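Long-range contacts in proteasome chaperone 3 (Saccharomyces cerevisiae, PDB 2Z5B), which pairs with POC4 in a heterodimeric chaperone that binds proteasome precursors and helps assemble the 20S proteasome by facilitating alpha-ring formation: residues Y4-T8 / C172-A178; K25-V29 / Q41-N45; T51-K57 / Y95-L101; S146-W150 / K165-V169. One frame throughout, in Å; residues are numbered along the deposited sequence.

Overall arrangement
All four contacts belong to one unit, a mixed beta sheet with helices packed against it. Interaction 2 is the most buried, a hairpin pair inside the sheet; interaction 3 lies at the edge formed by strand 95-99, and its centre is about 20 Å from that of interaction 2. Both rest on backbone hydrogen bonds between strands and have polar side chains reaching a neighbouring subunit. Interactions 1 and 4 are partly buried and share helix 162-176: one lays its C-terminal end on strand 3-9, the other sets an earlier turn against the loop after strand 140-145. Here side-chain packing dominates, with one water bridge in interaction 1 and one weak lysine bond in interaction 4.

Interaction 1. Residues Y4-T8 / C172-A178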
loop_
_atom_site.group_PDB
_atom_site.type_symbol
_atom_site.label_atom_id
_atom_site.label_comp_id
_atom_site.label_asym_id
_atom_site.label_seq_id
_atom_site.Cartn_x
_atom_site.Cartn_y
_atom_site.Cartn_z
ATOM N N TYR B 4 2.558 -8.492 -6.468
ATOM C CA TYR B 4 2.959 -9.663 -5.704
ATOM C C TYR B 4 1.922 -9.871 -4.614
ATOM O O TYR B 4 1.365 -8.897 -4.094
ATOM C CB TYR B 4 4.339 -9.465 -5.068
ATOM C CG TYR B 4 5.417 -9.099 -6.063
ATOM C CD1 TYR B 4 6.160 -10.086 -6.716
ATOM C CD2 TYR B 4 5.685 -7.754 -6.363
ATOM C CE1 TYR B 4 7.150 -9.736 -7.640
ATOM C CE2 TYR B 4 6.659 -7.402 -7.270
ATOM C CZ TYR B 4 7.383 -8.395 -7.911
ATOM O OH TYR B 4 8.363 -8.045 -8.822
ATOM N N GLU B 5 1.633 -11.126 -4.282
ATOM C CA GLU B 5 0.643 -11.411 -3.230
ATOM C C GLU B 5 0.826 -12.782 -2.599
ATOM O O GLU B 5 1.461 -13.669 -3.187
ATOM C CB GLU B 5 -0.791 -11.278 -3.761
ATOM C CG GLU B 5 -1.268 -12.510 -4.515
ATOM C CD GLU B 5 -2.646 -12.364 -5.125
ATOM O OE1 GLU B 5 -3.504 -11.644 -4.568
ATOM O OE2 GLU B 5 -2.875 -13.013 -6.171
ATOM N N PHE B 6 0.247 -12.947 -1.411
ATOM C CA PHE B 6 0.345 -14.197 -0.632
ATOM C C PHE B 6 -0.807 -14.213 0.344
ATOM O O PHE B 6 -1.045 -13.230 1.061
ATOM C CB PHE B 6 1.668 -14.263 0.145
ATOM C CG PHE B 6 1.999 -15.639 0.704
ATOM C CD1 PHE B 6 2.649 -16.584 -0.089
ATOM C CD2 PHE B 6 1.690 -15.968 2.021
ATOM C CE1 PHE B 6 2.967 -17.852 0.424
ATOM C CE2 PHE B 6 2.018 -17.225 2.554
ATOM C CZ PHE B 6 2.658 -18.173 1.740
ATOM N N GLN B 7 -1.519 -15.331 0.366
ATOM C CA GLN B 7 -2.684 -15.486 1.212
ATOM C C GLN B 7 -2.493 -16.726 2.067
ATOM O O GLN B 7 -2.182 -17.815 1.563
ATOM C CB GLN B 7 -3.962 -15.600 0.367
ATOM C CG GLN B 7 -5.238 -15.903 1.167
ATOM C CD GLN B 7 -5.747 -14.728 1.997
ATOM O OE1 GLN B 7 -6.305 -13.767 1.461
ATOM N NE2 GLN B 7 -5.605 -14.828 3.320
ATOM N N THR B 8 -2.664 -16.543 3.368
ATOM C CA THR B 8 -2.619 -17.646 4.300
ATOM C C THR B 8 -3.508 -17.338 5.497
ATOM O O THR B 8 -4.421 -16.514 5.396
ATOM C CB THR B 8 -1.155 -17.998 4.709
ATOM O OG1 THR B 8 -1.171 -19.118 5.601
ATOM C CG2 THR B 8 -0.469 -16.800 5.361
ATOM N N CYS B 172 5.918 -14.823 5.357
ATOM C CA CYS B 172 4.850 -14.624 4.364
ATOM C C CYS B 172 5.301 -13.636 3.279
ATOM O O CYS B 172 5.090 -13.862 2.081
ATOM C CB CYS B 172 3.580 -14.116 5.060
ATOM S SG CYS B 172 2.754 -15.342 6.088
ATOM N N ILE B 173 5.963 -12.561 3.707
ATOM C CA ILE B 173 6.429 -11.512 2.802
ATOM C C ILE B 173 7.512 -12.051 1.873
ATOM O O ILE B 173 7.462 -11.806 0.662
ATOM C CB ILE B 173 6.892 -10.250 3.577
ATOM C CG1 ILE B 173 5.687 -9.589 4.264
ATOM C CG2 ILE B 173 7.613 -9.262 2.648
ATOM C CD1 ILE B 173 6.026 -8.685 5.442
ATOM N N LYS B 174 8.456 -12.811 2.435
ATOM C CA LYS B 174 9.490 -13.518 1.664
ATOM C C LYS B 174 8.912 -14.571 0.701
ATOM O O LYS B 174 9.392 -14.708 -0.427
ATOM C CB LYS B 174 10.526 -14.162 2.606
ATOM C CG LYS B 174 11.720 -14.838 1.898
ATOM C CD LYS B 174 12.822 -15.230 2.887
ATOM C CE LYS B 174 13.785 -16.243 2.278
ATOM N NZ LYS B 174 13.155 -17.592 2.131
ATOM N N ASP B 175 7.882 -15.298 1.141
ATOM C CA ASP B 175 7.263 -16.345 0.330
ATOM C C ASP B 175 6.470 -15.775 -0.846
ATOM O O ASP B 175 6.315 -16.424 -1.882
ATOM C CB ASP B 175 6.398 -17.268 1.186
ATOM C CG ASP B 175 7.218 -18.238 2.011
ATOM O OD1 ASP B 175 8.421 -18.432 1.710
ATOM O OD2 ASP B 175 6.656 -18.815 2.962
ATOM N N MET B 176 6.013 -14.540 -0.689
ATOM C CA MET B 176 5.451 -13.767 -1.769
ATOM C C MET B 176 6.451 -13.632 -2.930
ATOM O O MET B 176 6.044 -13.642 -4.094
ATOM C CB MET B 176 5.068 -12.389 -1.217
ATOM C CG MET B 176 4.290 -11.506 -2.139
ATOM S SD MET B 176 3.382 -10.256 -1.206
ATOM C CE MET B 176 4.675 -9.173 -0.649
ATOM N N TYR B 177 7.744 -13.600 -2.578
ATOM C CA TYR B 177 8.886 -13.027 -3.352
ATOM C C TYR B 177 8.798 -11.483 -3.296
ATOM O O TYR B 177 8.941 -10.765 -4.293
ATOM C CB TYR B 177 8.988 -13.624 -4.754
ATOM C CG TYR B 177 9.167 -15.144 -4.755
ATOM C CD1 TYR B 177 9.029 -15.884 -3.577
ATOM C CD2 TYR B 177 9.407 -15.843 -5.937
ATOM C CE1 TYR B 177 9.166 -17.275 -3.564
ATOM C CE2 TYR B 177 9.533 -17.253 -5.935
ATOM C CZ TYR B 177 9.418 -17.945 -4.743
ATOM O OH TYR B 177 9.545 -19.325 -4.712
ATOM N N ALA B 178 8.571 -11.010 -2.075
ATOM C CA ALA B 178 7.937 -9.712 -1.773
ATOM C C ALA B 178 7.742 -8.679 -2.879
ATOM O O ALA B 178 8.131 -8.898 -4.027
ATOM C CB ALA B 178 8.611 -9.093 -0.619
HETATM O O HOH W 1 3.331 -13.073 -5.808
#
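Phe6 is the main bump of the strand, and its ring beds against the last full turn of helix 162-176. The backbone oxygen of Cys172 lies over one face of the ring, while ring atom CE1 runs up to Asp175 CB at 3.6 Å. With CG anti to the backbone N (chi1 -166°), the ring extends alongside the Asp175 side chain, whose carboxylate lies at the margin of the contact. Two residues along the strand, Thr8 offers its methyl CG2 to Cys172 SG at 3.6 Å, and that sulfur also lies obliquely beside the Phe6 ring. Met176 fills the hollow between Phe6 and Tyr4: its CG touches Tyr4 CB at 3.6 Å, and its flexible chain, bent at chi3, lays SD 3.6 Å from Glu5 CA. Beyond it a Schellman motif at Tyr177 turns the chain back and places Ala178 O over the centre of the Tyr4 ring, 3.4 Å from Tyr4 CG. A water bridges Glu5 N and Met176 O. The helix end is wedged between strand 3-9 and helix 109-124, where Tyr120 meets Ile173, Met176 and Ala178, while Val29 and Ala31 of strand 26-33 and Leu40 of strand 38-44 also touch Met176.

Interaction 2. Residues K25-V29 / Q41-N45; sequences KELYV and QIRLN
Tyr28 and Arg43 face each other as an antiparallel hydrogen-bonded pair in the hairpin of strands 26-33 and 38-44. Their two backbone bonds are nearly straight, Arg43 N to Tyr28 O at 2.7 Å and Tyr28 N to Arg43 O at 2.9 Å. The two side chains leave on the same face of the sheet, where the aliphatic CD of Arg43 lies obliquely by the Tyr28 ring. Extended from CG to NE, the arginine turns its guanidinium edge to Gln41 OE1, which receives NE and NH2, each at 2.8 Å. Asn45 closes the ladder at the strand end: its N donates to Glu26 O at 2.9 Å, and its positive phi (49°), a conformation asparagine adopts more readily than most residues, turns the chain away. On the other face Ile42 CG2 touches both Leu27 CD1, 3.9 Å away, and Val29 CG2, at 4.0 Å, branched side chains suited to the helix 162-176 that covers Leu27 and Val29. The chemistry is thus two-sided. On the polar face Tyr28 OH bonds Glu5 OE1, Ser42 OG of the partner subunit bonds Gln41 OE1, and Arg43 NH1 donates both to Gly46 O and to Pro40 O of the partner subunit, consistent with a hairpin that meets the heterodimer partner on one side and the hydrophobic core on the other.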
loop_
_atom_site.group_PDB
_atom_site.type_symbol
_atom_site.label_atom_id
_atom_site.label_comp_id
_atom_site.label_asym_id
_atom_site.label_seq_id
_atom_site.Cartn_x
_atom_site.Cartn_y
_atom_site.Cartn_z
ATOM N N LYS B 25 -7.596 -16.616 11.470
ATOM C CA LYS B 25 -7.791 -15.358 10.761
ATOM C C LYS B 25 -6.980 -15.350 9.464
ATOM O O LYS B 25 -5.838 -15.797 9.446
ATOM C CB LYS B 25 -7.364 -14.203 11.670
ATOM C CG LYS B 25 -8.285 -13.959 12.868
ATOM C CD LYS B 25 -7.545 -13.297 14.034
ATOM C CE LYS B 25 -7.234 -14.283 15.171
ATOM N NZ LYS B 25 -6.166 -15.295 14.850
ATOM N N GLU B 26 -7.568 -14.844 8.382
ATOM C CA GLU B 26 -6.887 -14.804 7.092
ATOM C C GLU B 26 -5.837 -13.692 7.079
ATOM O O GLU B 26 -6.133 -12.545 7.431
ATOM C CB GLU B 26 -7.885 -14.588 5.944
ATOM C CG GLU B 26 -8.917 -15.711 5.753
ATOM C CD GLU B 26 -9.841 -15.459 4.582
ATOM O OE1 GLU B 26 -9.686 -14.409 3.914
ATOM O OE2 GLU B 26 -10.726 -16.310 4.319
ATOM N N LEU B 27 -4.613 -14.033 6.692
ATOM C CA LEU B 27 -3.572 -13.022 6.506
ATOM C C LEU B 27 -3.318 -12.872 5.021
ATOM O O LEU B 27 -3.055 -13.859 4.327
ATOM C CB LEU B 27 -2.269 -13.370 7.247
ATOM C CG LEU B 27 -1.202 -12.255 7.274
ATOM C CD1 LEU B 27 -1.557 -11.181 8.292
ATOM C CD2 LEU B 27 0.210 -12.786 7.542
ATOM N N TYR B 28 -3.428 -11.639 4.537
ATOM C CA TYR B 28 -3.224 -11.341 3.116
ATOM C C TYR B 28 -2.172 -10.265 2.928
ATOM O O TYR B 28 -2.261 -9.173 3.498
ATOM C CB TYR B 28 -4.527 -10.924 2.434
ATOM C CG TYR B 28 -4.337 -10.590 0.967
ATOM C CD1 TYR B 28 -4.138 -11.601 0.019
ATOM C CD2 TYR B 28 -4.339 -9.260 0.530
ATOM C CE1 TYR B 28 -3.948 -11.289 -1.332
ATOM C CE2 TYR B 28 -4.152 -8.946 -0.805
ATOM C CZ TYR B 28 -3.949 -9.965 -1.723
ATOM O OH TYR B 28 -3.758 -9.658 -3.044
ATOM N N VAL B 29 -1.152 -10.606 2.150
ATOM C CA VAL B 29 -0.082 -9.683 1.866
ATOM C C VAL B 29 -0.087 -9.414 0.374
ATOM O O VAL B 29 -0.326 -10.328 -0.443
ATOM C CB VAL B 29 1.257 -10.216 2.361
ATOM C CG1 VAL B 29 2.335 -9.230 2.111
ATOM C CG2 VAL B 29 1.178 -10.499 3.888
ATOM N N GLN B 41 0.842 -4.105 1.457
ATOM C CA GLN B 41 -0.388 -4.284 2.227
ATOM C C GLN B 41 -0.237 -5.501 3.108
ATOM O O GLN B 41 0.226 -6.551 2.644
ATOM C CB GLN B 41 -1.601 -4.538 1.329
ATOM C CG GLN B 41 -2.061 -3.358 0.499
ATOM C CD GLN B 41 -3.286 -3.713 -0.278
ATOM O OE1 GLN B 41 -4.408 -3.637 0.241
ATOM N NE2 GLN B 41 -3.098 -4.107 -1.522
ATOM N N ILE B 42 -0.619 -5.367 4.376
ATOM C CA ILE B 42 -0.762 -6.546 5.251
ATOM C C ILE B 42 -2.130 -6.538 5.912
ATOM O O ILE B 42 -2.360 -5.808 6.880
ATOM C CB ILE B 42 0.328 -6.647 6.332
ATOM C CG1 ILE B 42 1.719 -6.330 5.749
ATOM C CG2 ILE B 42 0.306 -8.051 6.937
ATOM C CD1 ILE B 42 2.806 -6.149 6.784
ATOM N N ARG B 43 -3.039 -7.338 5.387
ATOM C CA ARG B 43 -4.417 -7.305 5.831
ATOM C C ARG B 43 -4.791 -8.499 6.702
ATOM O O ARG B 43 -4.401 -9.627 6.421
ATOM C CB ARG B 43 -5.351 -7.259 4.627
ATOM C CG ARG B 43 -5.235 -5.981 3.807
ATOM C CD ARG B 43 -6.343 -5.971 2.801
ATOM N NE ARG B 43 -6.276 -4.839 1.876
ATOM C CZ ARG B 43 -7.349 -4.230 1.388
ATOM N NH1 ARG B 43 -8.564 -4.601 1.804
ATOM N NH2 ARG B 43 -7.209 -3.221 0.518
ATOM N N LEU B 44 -5.598 -8.233 7.727
ATOM C CA LEU B 44 -6.104 -9.268 8.625
ATOM C C LEU B 44 -7.599 -9.338 8.432
ATOM O O LEU B 44 -8.306 -8.365 8.707
ATOM C CB LEU B 44 -5.778 -8.948 10.090
ATOM C CG LEU B 44 -6.210 -9.990 11.149
ATOM C CD1 LEU B 44 -5.732 -11.376 10.780
ATOM C CD2 LEU B 44 -5.703 -9.606 12.525
ATOM N N ASN B 45 -8.067 -10.486 7.945
ATOM C CA ASN B 45 -9.460 -10.650 7.514
ATOM C C ASN B 45 -9.913 -9.517 6.575
ATOM O O ASN B 45 -11.033 -9.030 6.673
ATOM C CB ASN B 45 -10.405 -10.788 8.723
ATOM C CG ASN B 45 -10.289 -12.155 9.422
ATOM O OD1 ASN B 45 -10.714 -12.312 10.568
ATOM N ND2 ASN B 45 -9.730 -13.134 8.735
#

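Interaction 3. Residues T51-K57 / Y95-L101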
loop_
_atom_site.group_PDB
_atom_site.type_symbol
_atom_site.label_atom_id
_atom_site.label_comp_id
_atom_site.label_asym_id
_atom_site.label_seq_id
_atom_site.Cartn_x
_atom_site.Cartn_y
_atom_site.Cartn_z
ATOM N N THR B 51 -1.135 3.103 8.350
ATOM C CA THR B 51 -0.142 3.248 7.282
ATOM C C THR B 51 1.093 3.940 7.830
ATOM O O THR B 51 0.985 4.948 8.545
ATOM C CB THR B 51 -0.690 4.016 6.047
ATOM O OG1 THR B 51 -1.746 3.266 5.433
ATOM C CG2 THR B 51 0.404 4.256 5.010
ATOM N N TYR B 52 2.256 3.403 7.479
ATOM C CA TYR B 52 3.541 3.924 7.922
ATOM C C TYR B 52 4.487 4.073 6.758
ATOM O O TYR B 52 4.495 3.249 5.841
ATOM C CB TYR B 52 4.170 3.000 8.979
ATOM C CG TYR B 52 3.228 2.711 10.121
ATOM C CD1 TYR B 52 3.090 3.604 11.189
ATOM C CD2 TYR B 52 2.431 1.569 10.107
ATOM C CE1 TYR B 52 2.182 3.345 12.227
ATOM C CE2 TYR B 52 1.544 1.300 11.134
ATOM C CZ TYR B 52 1.426 2.183 12.190
ATOM O OH TYR B 52 0.526 1.879 13.191
ATOM N N GLU B 53 5.277 5.135 6.798
ATOM C CA GLU B 53 6.349 5.321 5.849
ATOM C C GLU B 53 7.671 5.013 6.545
ATOM O O GLU B 53 7.996 5.603 7.585
ATOM C CB GLU B 53 6.319 6.743 5.267
ATOM C CG GLU B 53 7.307 6.964 4.135
ATOM C CD GLU B 53 7.090 8.265 3.384
ATOM O OE1 GLU B 53 6.730 9.296 4.005
ATOM O OE2 GLU B 53 7.290 8.257 2.151
ATOM N N VAL B 54 8.402 4.054 5.976
ATOM C CA VAL B 54 9.705 3.640 6.481
ATOM C C VAL B 54 10.782 4.069 5.475
ATOM O O VAL B 54 10.791 3.615 4.326
ATOM C CB VAL B 54 9.747 2.103 6.745
ATOM C CG1 VAL B 54 10.898 1.738 7.699
ATOM C CG2 VAL B 54 8.416 1.618 7.320
ATOM N N SER B 55 11.671 4.968 5.901
ATOM C CA SER B 55 12.775 5.419 5.049
ATOM C C SER B 55 14.123 5.383 5.776
ATOM O O SER B 55 14.188 5.581 6.989
ATOM C CB SER B 55 12.507 6.819 4.481
ATOM O OG SER B 55 12.354 7.775 5.513
ATOM N N SER B 56 15.186 5.122 5.022
ATOM C CA SER B 56 16.521 4.962 5.595
ATOM C C SER B 56 17.144 6.289 6.007
ATOM O O SER B 56 17.060 7.279 5.274
ATOM C CB SER B 56 17.448 4.230 4.621
ATOM O OG SER B 56 17.577 4.945 3.407
ATOM N N LYS B 57 17.766 6.294 7.189
ATOM C CA LYS B 57 18.533 7.439 7.672
ATOM C C LYS B 57 19.855 7.572 6.906
ATOM O O LYS B 57 20.789 6.790 7.132
ATOM C CB LYS B 57 18.808 7.295 9.178
ATOM C CG LYS B 57 17.992 8.198 10.088
ATOM C CD LYS B 57 16.564 7.710 10.293
ATOM C CE LYS B 57 15.905 8.413 11.478
ATOM N NZ LYS B 57 15.776 9.895 11.299
ATOM N N TYR B 95 16.287 3.421 10.456
ATOM C CA TYR B 95 15.196 3.949 9.655
ATOM C C TYR B 95 14.379 4.969 10.432
ATOM O O TYR B 95 14.398 5.010 11.671
ATOM C CB TYR B 95 14.273 2.821 9.159
ATOM C CG TYR B 95 14.963 1.808 8.277
ATOM C CD1 TYR B 95 15.707 0.768 8.835
ATOM C CD2 TYR B 95 14.881 1.893 6.892
ATOM C CE1 TYR B 95 16.354 -0.153 8.044
ATOM C CE2 TYR B 95 15.518 0.965 6.085
ATOM C CZ TYR B 95 16.256 -0.055 6.678
ATOM O OH TYR B 95 16.895 -0.978 5.902
ATOM N N GLN B 96 13.679 5.803 9.676
ATOM C CA GLN B 96 12.684 6.713 10.198
ATOM C C GLN B 96 11.322 6.086 9.886
ATOM O O GLN B 96 11.020 5.795 8.722
ATOM C CB GLN B 96 12.840 8.074 9.501
ATOM C CG GLN B 96 11.900 9.177 9.977
ATOM C CD GLN B 96 11.999 10.444 9.133
ATOM O OE1 GLN B 96 12.520 11.464 9.590
ATOM N NE2 GLN B 96 11.497 10.383 7.900
ATOM N N VAL B 97 10.527 5.841 10.925
ATOM C CA VAL B 97 9.160 5.349 10.760
ATOM C C VAL B 97 8.166 6.474 11.043
ATOM O O VAL B 97 8.075 6.975 12.166
ATOM C CB VAL B 97 8.849 4.137 11.668
ATOM C CG1 VAL B 97 7.379 3.709 11.514
ATOM C CG2 VAL B 97 9.788 2.980 11.354
ATOM N N VAL B 98 7.434 6.871 10.012
ATOM C CA VAL B 98 6.425 7.927 10.140
ATOM C C VAL B 98 5.026 7.339 9.988
ATOM O O VAL B 98 4.722 6.661 9.003
ATOM C CB VAL B 98 6.648 9.063 9.111
ATOM C CG1 VAL B 98 5.591 10.167 9.266
ATOM C CG2 VAL B 98 8.031 9.656 9.254
ATOM N N THR B 99 4.187 7.624 10.972
ATOM C CA THR B 99 2.816 7.191 11.005
ATOM C C THR B 99 1.973 8.144 10.163
ATOM O O THR B 99 1.886 9.344 10.465
ATOM C CB THR B 99 2.302 7.167 12.452
ATOM O OG1 THR B 99 3.148 6.324 13.239
ATOM C CG2 THR B 99 0.878 6.638 12.522
ATOM N N LYS B 100 1.366 7.605 9.106
ATOM C CA LYS B 100 0.498 8.394 8.222
ATOM C C LYS B 100 -0.966 8.205 8.609
ATOM O O LYS B 100 -1.789 9.102 8.410
ATOM C CB LYS B 100 0.726 8.044 6.740
ATOM C CG LYS B 100 2.155 8.192 6.243
ATOM C CD LYS B 100 2.661 9.643 6.384
ATOM C CE LYS B 100 4.048 9.799 5.812
ATOM N NZ LYS B 100 4.011 9.987 4.334
ATOM N N LEU B 101 -1.277 7.046 9.171
ATOM C CA LEU B 101 -2.638 6.695 9.564
ATOM C C LEU B 101 -2.559 5.681 10.693
ATOM O O LEU B 101 -1.785 4.732 10.609
ATOM C CB LEU B 101 -3.401 6.099 8.369
ATOM C CG LEU B 101 -4.908 5.903 8.529
ATOM C CD1 LEU B 101 -5.656 7.247 8.568
ATOM C CD2 LEU B 101 -5.449 5.024 7.414
#
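Strands 50-56 and 95-99 pair antiparallel at 163°, and a classic beta bulge where strand 50-56 begins sets Lys100 and Leu101 together opposite Thr51. There Thr51 O accepts from Lys100 N at 2.7 Å and from Leu101 N at 3.1 Å, so one carbonyl holds two successive amides and the register slips by a residue before the regular pairs Glu53 with Val98 and Ser55 with Gln96. The bulge also brings the Lys100 side chain across to Glu53. Bent at chi2 and chi4, it carries NZ to 2.8 Å from Glu53 OE1, a salt bridge met from above the carboxylate plane; the same ammonium donates to Leu88 O of the partner subunit. With an alanine at this position, the Glu53 carboxylate would probably be left without its charged mate, and the partner's Leu88 carbonyl without this donor.

Glu53, with CG anti to the backbone N (chi1 -173°), stands out from the strand toward that lysine. The other face, with Tyr52, Val54, Val97 and Thr99, is partly covered by helix 109-124. Val54 CG1 packs on Val97 CG2 at 4.0 Å and on Tyr95 CB at 3.8 Å; the two valines are beta-branched and fit an extended strand. At the Ser56-Tyr95 end of the pair, Lys57 folds back and crosses Gln96 at about a right angle, CE lying 3.7 Å from Gln96 CB. Near the bulge Tyr52 runs alongside Thr99, and the hydroxyl Thr99 OG1 lies at the edge of the tyrosine ring, in its plane, 3.3 Å from CE1 of Tyr52.

Interaction 4. Residues S146-W150 / K165-V169; sequences SSKIW and KLVFV
Ile149 and Trp150 reach helix 162-176 at Lys165, Leu166 and Val169 from an ST turn that leads out of strand 140-145. The turn begins with Ser146, whose OG accepts from Lys148 N at 3.1 Å; a serine suits this place because its short hydroxyl can fold back onto the backbone. Ser147 OG bonds Asp49 OD2, tying the turn to the start of strand 50-56. From Ser147 to Ile149 the backbone keeps helical angles.

Ile149 is buried, and serves the contact in two ways. Its CG2 comes within 4.4 Å of Val169 CG2 and lies over the centre of the Trp150 ring, 3.9 Å above its plane, while its carbonyl oxygen receives Lys165 NZ in a weak bond of 3.1 Å. The lysine reaches that oxygen by a bend at chi3 (37°), its long chain spanning the gap between helix and turn.

Trp150 follows, and its large indole is the widest surface the turn brings to the helix. A valine in its place would probably open a gap beside Val169 and leave one side of Ile149 without the ring that covers it. Val112 of helix 109-124 also touches the indole, so the tryptophan lies where the two helices meet the turn. At its far rim the edge of the indole meets Leu166 CA near the ring plane, CZ3 lying 4.0 Å from that atom, and CH2 of Trp150 meets Val169 CG2 at 3.7 Å.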
loop_
_atom_site.group_PDB
_atom_site.type_symbol
_atom_site.label_atom_id
_atom_site.label_comp_id
_atom_site.label_asym_id
_atom_site.label_seq_id
_atom_site.Cartn_x
_atom_site.Cartn_y
_atom_site.Cartn_z
ATOM N N SER B 146 -3.247 -3.938 9.108
ATOM C CA SER B 146 -4.177 -4.031 10.240
ATOM C C SER B 146 -3.392 -3.995 11.549
ATOM O O SER B 146 -2.539 -4.854 11.785
ATOM C CB SER B 146 -4.975 -5.332 10.166
ATOM O OG SER B 146 -5.656 -5.604 11.390
ATOM N N SER B 147 -3.693 -3.009 12.398
ATOM C CA SER B 147 -3.118 -2.921 13.740
ATOM C C SER B 147 -3.499 -4.120 14.623
ATOM O O SER B 147 -2.859 -4.382 15.645
ATOM C CB SER B 147 -3.585 -1.628 14.416
ATOM O OG SER B 147 -4.998 -1.604 14.510
ATOM N N LYS B 148 -4.545 -4.837 14.227
ATOM C CA LYS B 148 -5.058 -5.970 15.006
ATOM C C LYS B 148 -4.233 -7.254 14.857
ATOM O O LYS B 148 -4.488 -8.245 15.553
ATOM C CB LYS B 148 -6.522 -6.233 14.659
ATOM C CG LYS B 148 -7.418 -5.007 14.861
ATOM C CD LYS B 148 -8.716 -5.354 15.578
ATOM C CE LYS B 148 -8.568 -5.268 17.103
ATOM N NZ LYS B 148 -8.386 -3.862 17.591
ATOM N N ILE B 149 -3.257 -7.243 13.946
ATOM C CA ILE B 149 -2.295 -8.344 13.832
ATOM C C ILE B 149 -1.360 -8.352 15.048
ATOM O O ILE B 149 -0.883 -9.403 15.478
ATOM C CB ILE B 149 -1.433 -8.248 12.538
ATOM C CG1 ILE B 149 -2.310 -8.156 11.288
ATOM C CG2 ILE B 149 -0.493 -9.460 12.414
ATOM C CD1 ILE B 149 -1.565 -7.735 10.049
ATOM N N TRP B 150 -1.114 -7.168 15.598
ATOM C CA TRP B 150 -0.107 -6.978 16.635
ATOM C C TRP B 150 -0.743 -6.701 17.993
ATOM O O TRP B 150 -1.874 -7.115 18.244
ATOM C CB TRP B 150 0.818 -5.829 16.234
ATOM C CG TRP B 150 1.238 -5.940 14.796
ATOM C CD1 TRP B 150 0.826 -5.153 13.753
ATOM C CD2 TRP B 150 2.119 -6.924 14.235
ATOM N NE1 TRP B 150 1.416 -5.574 12.588
ATOM C CE2 TRP B 150 2.211 -6.659 12.851
ATOM C CE3 TRP B 150 2.851 -7.992 14.771
ATOM C CZ2 TRP B 150 2.999 -7.426 11.993
ATOM C CZ3 TRP B 150 3.634 -8.757 13.917
ATOM C CH2 TRP B 150 3.702 -8.467 12.540
ATOM N N LYS B 165 4.882 -14.309 15.881
ATOM C CA LYS B 165 3.990 -13.624 14.955
ATOM C C LYS B 165 4.788 -12.747 13.977
ATOM O O LYS B 165 4.451 -12.690 12.792
ATOM C CB LYS B 165 2.948 -12.815 15.723
ATOM C CG LYS B 165 1.656 -12.517 14.957
ATOM C CD LYS B 165 0.502 -12.210 15.924
ATOM C CE LYS B 165 0.969 -11.422 17.149
ATOM N NZ LYS B 165 -0.155 -11.044 18.049
ATOM N N LEU B 166 5.849 -12.094 14.469
ATOM C CA LEU B 166 6.745 -11.313 13.610
ATOM C C LEU B 166 7.444 -12.183 12.572
ATOM O O LEU B 166 7.481 -11.841 11.378
ATOM C CB LEU B 166 7.791 -10.538 14.425
ATOM C CG LEU B 166 8.849 -9.769 13.621
ATOM C CD1 LEU B 166 8.197 -8.655 12.781
ATOM C CD2 LEU B 166 9.934 -9.194 14.525
ATOM N N VAL B 167 7.987 -13.313 13.023
ATOM C CA VAL B 167 8.681 -14.225 12.132
ATOM C C VAL B 167 7.746 -14.786 11.052
ATOM O O VAL B 167 8.138 -14.890 9.902
ATOM C CB VAL B 167 9.424 -15.348 12.919
ATOM C CG1 VAL B 167 10.031 -16.388 11.976
ATOM C CG2 VAL B 167 10.524 -14.721 13.763
ATOM N N PHE B 168 6.527 -15.145 11.434
ATOM C CA PHE B 168 5.552 -15.676 10.479
ATOM C C PHE B 168 5.211 -14.668 9.378
ATOM O O PHE B 168 5.169 -15.028 8.201
ATOM C CB PHE B 168 4.267 -16.097 11.193
ATOM C CG PHE B 168 3.211 -16.629 10.266
ATOM C CD1 PHE B 168 3.280 -17.942 9.799
ATOM C CD2 PHE B 168 2.156 -15.822 9.856
ATOM C CE1 PHE B 168 2.302 -18.448 8.934
ATOM C CE2 PHE B 168 1.172 -16.317 8.989
ATOM C CZ PHE B 168 1.249 -17.629 8.540
ATOM N N VAL B 169 4.934 -13.424 9.772
ATOM C CA VAL B 169 4.642 -12.363 8.814
ATOM C C VAL B 169 5.837 -12.107 7.890
ATOM O O VAL B 169 5.652 -11.974 6.668
ATOM C CB VAL B 169 4.158 -11.051 9.497
ATOM C CG1 VAL B 169 3.966 -9.932 8.463
ATOM C CG2 VAL B 169 2.846 -11.294 10.245
#